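Local coordinates for protein 1d10 (Caenorhabditis elegans, PDB 1T9F), which is of unknown function but folds as a beta-trefoil built of MIR repeats and is probably a secretory-pathway relative of SDF2, at residues Leu13-Ala18 and Glu130-Arg135; Arg76-Thr81 and Gly106-Ser111. All blocks are in the same frame, centred on the assembly; numbering follows the deposited sequence.

How the contacts relate
Near the N terminus the chain enters the six-stranded barrel of a beta-trefoil through strand 12-17, the first partner of contact 1. It then runs through strand 53-57 to strand 74-79, where contact 2 begins, and a short loop is closed when residues 106-111, between strands 100-105 and 117-120, fold back on that strand. Contact 1 closes last, as strand 131-136 comes round to face strand 12-17, so contact 2 is nested inside its loop. Contact 1 joins rings inside the barrel; contact 2 fastens a connecting loop to the barrel's outside. Their centres lie about 19 Å apart, yet Leu77, next to Arg76 and Lys78 on the strand, packs against both Phe15 and Leu134.

Contact 1. Residues Leu13-Ala18 and Glu130-Arg135; sequences LKFINA and EQFKLR
Phe15 and Phe132 meet rim to rim inside the barrel, a small example of how a closed beta-sheet fills its interior with rings from strands that are not hydrogen-bonded to each other. The tight part is here: Phe15 CD2 lies 3.3 Å from Phe132 CZ, and the neighbouring CE2 of Phe15 is 3.5 Å from the same CZ. Neither ring covers the face of the other. Their planes stand at 75° with centroids 5.8 Å apart, so the pair touches along edges and is not a stack. In Phe132, CG sits between the backbone N and the carbonyl carbon (chi1 63°), which carries the ring across to Phe15 although the CB itself does not point at the other strand. Leu134 adds only a light touch, its CD1 4.5 Å from Phe15 CE2.

The other end is thinner and lies toward solvent. Ala18, just past the end of its strand, sets its CB against the amide of the exposed Gln131, 3.2 Å from NE2 and 3.7 Å from CD. No hydrogen bond crosses the two segments at either end; the whole contact is made by side-chain packing.

Strands 12-17 and 131-136 are separated in the barrel by strand 172-175, whose Trp172 and Val174 also pack on Phe132. Trp126 meets the Phe132 ring edge-to-face and touches Phe15 as well, while Leu134 rests on Trp117 and Val119 of strand 117-120 and on Leu143 of strand 142-146.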
loop_
_atom_site.group_PDB
_atom_site.type_symbol
_atom_site.label_atom_id
_atom_site.label_comp_id
_atom_site.label_asym_id
_atom_site.label_seq_id
_atom_site.Cartn_x
_atom_site.Cartn_y
_atom_site.Cartn_z
ATOM N N LEU A 13 -8.658 -3.438 -5.892
ATOM C CA LEU A 13 -7.903 -2.909 -7.018
ATOM C C LEU A 13 -6.397 -3.082 -6.890
ATOM O O LEU A 13 -5.906 -3.623 -5.902
ATOM C CB LEU A 13 -8.261 -1.431 -7.193
ATOM C CG LEU A 13 -8.465 -0.685 -5.874
ATOM C CD1 LEU A 13 -7.129 -0.472 -5.225
ATOM C CD2 LEU A 13 -9.162 0.641 -6.101
ATOM N N LYS A 14 -5.678 -2.634 -7.915
ATOM C CA LYS A 14 -4.223 -2.705 -7.947
ATOM C C LYS A 14 -3.659 -1.305 -7.759
ATOM O O LYS A 14 -4.247 -0.328 -8.227
ATOM C CB LYS A 14 -3.742 -3.246 -9.296
ATOM C CG LYS A 14 -4.236 -4.634 -9.643
ATOM C CD LYS A 14 -4.096 -4.872 -11.143
ATOM C CE LYS A 14 -4.682 -6.205 -11.554
ATOM N NZ LYS A 14 -4.993 -6.228 -13.018
ATOM N N PHE A 15 -2.527 -1.212 -7.069
ATOM C CA PHE A 15 -1.855 0.059 -6.839
ATOM C C PHE A 15 -0.593 0.060 -7.690
ATOM O O PHE A 15 0.342 -0.698 -7.431
ATOM C CB PHE A 15 -1.491 0.227 -5.360
ATOM C CG PHE A 15 -2.681 0.477 -4.470
ATOM C CD1 PHE A 15 -3.533 -0.563 -4.115
ATOM C CD2 PHE A 15 -2.981 1.763 -4.038
ATOM C CE1 PHE A 15 -4.667 -0.324 -3.349
ATOM C CE2 PHE A 15 -4.115 2.017 -3.272
ATOM C CZ PHE A 15 -4.960 0.973 -2.929
ATOM N N ILE A 16 -0.572 0.916 -8.706
ATOM C CA ILE A 16 0.564 0.994 -9.618
ATOM C C ILE A 16 1.477 2.184 -9.312
ATOM O O ILE A 16 1.008 3.312 -9.151
ATOM C CB ILE A 16 0.072 1.115 -11.079
ATOM C CG1 ILE A 16 -0.809 -0.090 -11.425
ATOM C CG2 ILE A 16 1.267 1.217 -12.037
ATOM C CD1 ILE A 16 -1.364 -0.039 -12.824
ATOM N N ASN A 17 2.780 1.942 -9.234
ATOM C CA ASN A 17 3.685 3.048 -8.963
ATOM C C ASN A 17 3.804 3.894 -10.224
ATOM O O ASN A 17 4.235 3.419 -11.280
ATOM C CB ASN A 17 5.050 2.537 -8.507
ATOM C CG ASN A 17 5.944 3.657 -8.017
ATOM O OD1 ASN A 17 6.660 4.274 -8.794
ATOM N ND2 ASN A 17 5.892 3.932 -6.722
ATOM N N ALA A 18 3.389 5.150 -10.106
ATOM C CA ALA A 18 3.391 6.096 -11.219
ATOM C C ALA A 18 4.650 6.165 -12.077
ATOM O O ALA A 18 4.578 6.092 -13.304
ATOM C CB ALA A 18 3.062 7.489 -10.698
ATOM N N GLU A 130 -6.649 9.928 -10.627
ATOM C CA GLU A 130 -5.602 10.795 -10.126
ATOM C C GLU A 130 -4.476 10.039 -9.450
ATOM O O GLU A 130 -4.627 8.877 -9.066
ATOM C CB GLU A 130 -6.194 11.814 -9.153
ATOM C CG GLU A 130 -6.486 11.263 -7.772
ATOM C CD GLU A 130 -7.389 12.175 -6.969
ATOM O OE1 GLU A 130 -8.621 12.096 -7.155
ATOM O OE2 GLU A 130 -6.870 12.979 -6.163
ATOM N N GLN A 131 -3.332 10.700 -9.327
ATOM C CA GLN A 131 -2.206 10.089 -8.662
ATOM C C GLN A 131 -2.408 10.450 -7.205
ATOM O O GLN A 131 -3.145 11.387 -6.891
ATOM C CB GLN A 131 -0.881 10.653 -9.175
ATOM C CG GLN A 131 -0.679 10.475 -10.664
ATOM C CD GLN A 131 0.778 10.334 -11.046
ATOM O OE1 GLN A 131 1.658 10.916 -10.418
ATOM N NE2 GLN A 131 1.040 9.562 -12.094
ATOM N N PHE A 132 -1.762 9.711 -6.315
ATOM C CA PHE A 132 -1.909 9.966 -4.898
ATOM C C PHE A 132 -0.731 9.405 -4.133
ATOM O O PHE A 132 0.092 8.675 -4.682
ATOM C CB PHE A 132 -3.197 9.304 -4.382
ATOM C CG PHE A 132 -3.205 7.794 -4.512
ATOM C CD1 PHE A 132 -3.550 7.182 -5.717
ATOM C CD2 PHE A 132 -2.837 6.987 -3.438
ATOM C CE1 PHE A 132 -3.524 5.780 -5.850
ATOM C CE2 PHE A 132 -2.807 5.592 -3.563
ATOM C CZ PHE A 132 -3.149 4.990 -4.766
ATOM N N LYS A 133 -0.644 9.772 -2.863
ATOM C CA LYS A 133 0.392 9.248 -1.998
ATOM C C LYS A 133 -0.343 8.625 -0.819
ATOM O O LYS A 133 -1.539 8.872 -0.618
ATOM C CB LYS A 133 1.323 10.361 -1.513
ATOM C CG LYS A 133 2.223 10.923 -2.597
ATOM C CD LYS A 133 3.032 12.097 -2.096
ATOM C CE LYS A 133 2.341 13.423 -2.398
ATOM N NZ LYS A 133 2.296 13.712 -3.863
ATOM N N LEU A 134 0.359 7.801 -0.058
ATOM C CA LEU A 134 -0.219 7.170 1.115
ATOM C C LEU A 134 0.747 7.419 2.246
ATOM O O LEU A 134 1.890 6.965 2.213
ATOM C CB LEU A 134 -0.400 5.663 0.914
ATOM C CG LEU A 134 -1.561 5.188 0.041
ATOM C CD1 LEU A 134 -1.502 3.660 -0.061
ATOM C CD2 LEU A 134 -2.896 5.625 0.636
ATOM N N ARG A 135 0.285 8.144 3.253
ATOM C CA ARG A 135 1.135 8.464 4.383
ATOM C C ARG A 135 0.731 7.669 5.615
ATOM O O ARG A 135 -0.404 7.765 6.076
ATOM C CB ARG A 135 1.043 9.966 4.670
ATOM C CG ARG A 135 2.163 10.502 5.526
ATOM C CD ARG A 135 2.058 12.029 5.676
ATOM N NE ARG A 135 3.251 12.585 6.308
ATOM C CZ ARG A 135 3.456 13.884 6.516
ATOM N NH1 ARG A 135 2.545 14.774 6.146
ATOM N NH2 ARG A 135 4.579 14.291 7.083
#

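Contact 2. Residues Arg76-Thr81 and Gly106-Ser111; sequences RLKHLT and GSEAES
Arg76 and Lys78 reach from a barrel strand of the beta-trefoil to the loop 106-111, showing how polar side chains can tie a connecting loop to a neighbouring barrel strand. The charged link is a salt bridge: Lys78 NZ lies 2.6 Å from Glu108 OE2 and meets the anti lone pair of that oxygen. With CG anti to the backbone N (chi1 -172°) and every later torsion extended, Lys78 runs straight out from the strand and brings NZ to Glu108, whose side chain it crosses at about a right angle.

Hydrogen bonding dominates at Arg76. Its NH1 donates to Ser111 OG over 2.9 Å at 156°, with the oxygen only 10° out of the guanidinium plane. That hydroxyl is also hydrogen-bonded to Asp115, and Arg76 NE binds Pro57 O, so the group is held at two of its nitrogens. Replacing Arg76 with a leucine would probably leave Ser111 OG without its donor from the strand and the loop tied chiefly by the Lys78 salt bridge.

Within the loop, Ser107 OG accepts weak bonds from the backbone N atoms of Ala109 and Glu110. A water completes the junction, accepting from Arg76 NH1 at 2.9 Å and donating to Glu108 O at 2.6 Å.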
loop_
_atom_site.group_PDB
_atom_site.type_symbol
_atom_site.label_atom_id
_atom_site.label_comp_id
_atom_site.label_asym_id
_atom_site.label_seq_id
_atom_site.Cartn_x
_atom_site.Cartn_y
_atom_site.Cartn_z
ATOM N N ARG A 76 -7.298 1.322 5.338
ATOM C CA ARG A 76 -6.474 0.161 5.594
ATOM C C ARG A 76 -6.514 -0.593 4.269
ATOM O O ARG A 76 -7.504 -0.515 3.539
ATOM C CB ARG A 76 -7.059 -0.692 6.724
ATOM C CG ARG A 76 -6.681 -0.211 8.130
ATOM C CD ARG A 76 -7.255 -1.135 9.196
ATOM N NE ARG A 76 -8.711 -1.110 9.158
ATOM C CZ ARG A 76 -9.501 -2.039 9.686
ATOM N NH1 ARG A 76 -8.979 -3.087 10.306
ATOM N NH2 ARG A 76 -10.821 -1.923 9.576
ATOM N N LEU A 77 -5.439 -1.299 3.940
ATOM C CA LEU A 77 -5.392 -2.040 2.691
ATOM C C LEU A 77 -5.153 -3.516 2.979
ATOM O O LEU A 77 -4.104 -3.901 3.496
ATOM C CB LEU A 77 -4.281 -1.495 1.782
ATOM C CG LEU A 77 -4.549 -0.140 1.115
ATOM C CD1 LEU A 77 -3.309 0.323 0.348
ATOM C CD2 LEU A 77 -5.742 -0.271 0.161
ATOM N N LYS A 78 -6.144 -4.331 2.640
ATOM C CA LYS A 78 -6.070 -5.769 2.860
ATOM C C LYS A 78 -5.532 -6.531 1.647
ATOM O O LYS A 78 -6.031 -6.368 0.532
ATOM C CB LYS A 78 -7.463 -6.292 3.209
ATOM C CG LYS A 78 -7.480 -7.750 3.656
ATOM C CD LYS A 78 -8.896 -8.191 3.956
ATOM C CE LYS A 78 -8.935 -9.593 4.527
ATOM N NZ LYS A 78 -10.336 -9.996 4.780
ATOM N N HIS A 79 -4.501 -7.340 1.858
ATOM C CA HIS A 79 -3.949 -8.143 0.777
ATOM C C HIS A 79 -4.893 -9.339 0.671
ATOM O O HIS A 79 -4.963 -10.169 1.582
ATOM C CB HIS A 79 -2.530 -8.587 1.113
ATOM C CG HIS A 79 -1.879 -9.372 0.022
ATOM N ND1 HIS A 79 -1.464 -10.676 0.189
ATOM C CD2 HIS A 79 -1.566 -9.035 -1.255
ATOM C CE1 HIS A 79 -0.918 -11.108 -0.936
ATOM N NE2 HIS A 79 -0.969 -10.132 -1.828
ATOM N N LEU A 80 -5.623 -9.414 -0.437
ATOM C CA LEU A 80 -6.623 -10.456 -0.634
ATOM C C LEU A 80 -6.216 -11.906 -0.459
ATOM O O LEU A 80 -6.890 -12.647 0.251
ATOM C CB LEU A 80 -7.295 -10.299 -2.000
ATOM C CG LEU A 80 -8.404 -9.251 -2.119
ATOM C CD1 LEU A 80 -9.123 -9.442 -3.445
ATOM C CD2 LEU A 80 -9.391 -9.395 -0.965
ATOM N N THR A 81 -5.121 -12.316 -1.083
ATOM C CA THR A 81 -4.710 -13.709 -0.993
ATOM C C THR A 81 -4.157 -14.183 0.347
ATOM O O THR A 81 -4.154 -15.385 0.609
ATOM C CB THR A 81 -3.693 -14.058 -2.095
ATOM O OG1 THR A 81 -2.510 -13.276 -1.920
ATOM C CG2 THR A 81 -4.288 -13.764 -3.470
ATOM N N GLY A 106 -0.858 -9.176 10.282
ATOM C CA GLY A 106 -2.088 -9.672 10.870
ATOM C C GLY A 106 -3.257 -10.145 10.036
ATOM O O GLY A 106 -3.110 -10.992 9.155
ATOM N N SER A 107 -4.429 -9.595 10.351
ATOM C CA SER A 107 -5.694 -9.941 9.709
ATOM C C SER A 107 -6.736 -8.974 10.256
ATOM O O SER A 107 -6.399 -8.071 11.005
ATOM C CB SER A 107 -6.102 -11.361 10.102
ATOM O OG SER A 107 -6.358 -11.418 11.502
ATOM N N GLU A 108 -8.002 -9.171 9.909
ATOM C CA GLU A 108 -9.045 -8.285 10.412
ATOM C C GLU A 108 -9.110 -8.339 11.936
ATOM O O GLU A 108 -9.391 -7.334 12.597
ATOM C CB GLU A 108 -10.404 -8.666 9.819
ATOM C CG GLU A 108 -10.550 -8.273 8.363
ATOM C CD GLU A 108 -11.896 -8.633 7.783
ATOM O OE1 GLU A 108 -12.934 -8.267 8.378
ATOM O OE2 GLU A 108 -11.914 -9.275 6.717
ATOM N N ALA A 109 -8.841 -9.518 12.487
ATOM C CA ALA A 109 -8.873 -9.717 13.930
ATOM C C ALA A 109 -7.683 -9.081 14.638
ATOM O O ALA A 109 -7.838 -8.530 15.721
ATOM C CB ALA A 109 -8.926 -11.213 14.251
ATOM N N GLU A 110 -6.501 -9.154 14.034
ATOM C CA GLU A 110 -5.296 -8.599 14.655
ATOM C C GLU A 110 -4.979 -7.152 14.272
ATOM O O GLU A 110 -4.058 -6.553 14.822
ATOM C CB GLU A 110 -4.074 -9.439 14.290
ATOM C CG GLU A 110 -4.166 -10.914 14.626
ATOM C CD GLU A 110 -3.120 -11.713 13.885
ATOM O OE1 GLU A 110 -1.988 -11.852 14.389
ATOM O OE2 GLU A 110 -3.426 -12.185 12.771
ATOM N N SER A 111 -5.712 -6.611 13.312
ATOM C CA SER A 111 -5.464 -5.252 12.835
ATOM C C SER A 111 -5.436 -4.196 13.942
ATOM O O SER A 111 -6.282 -4.201 14.838
ATOM C CB SER A 111 -6.522 -4.875 11.796
ATOM O OG SER A 111 -6.277 -3.586 11.255
HETATM O O HOH W 1 -10.443 -5.308 11.442
#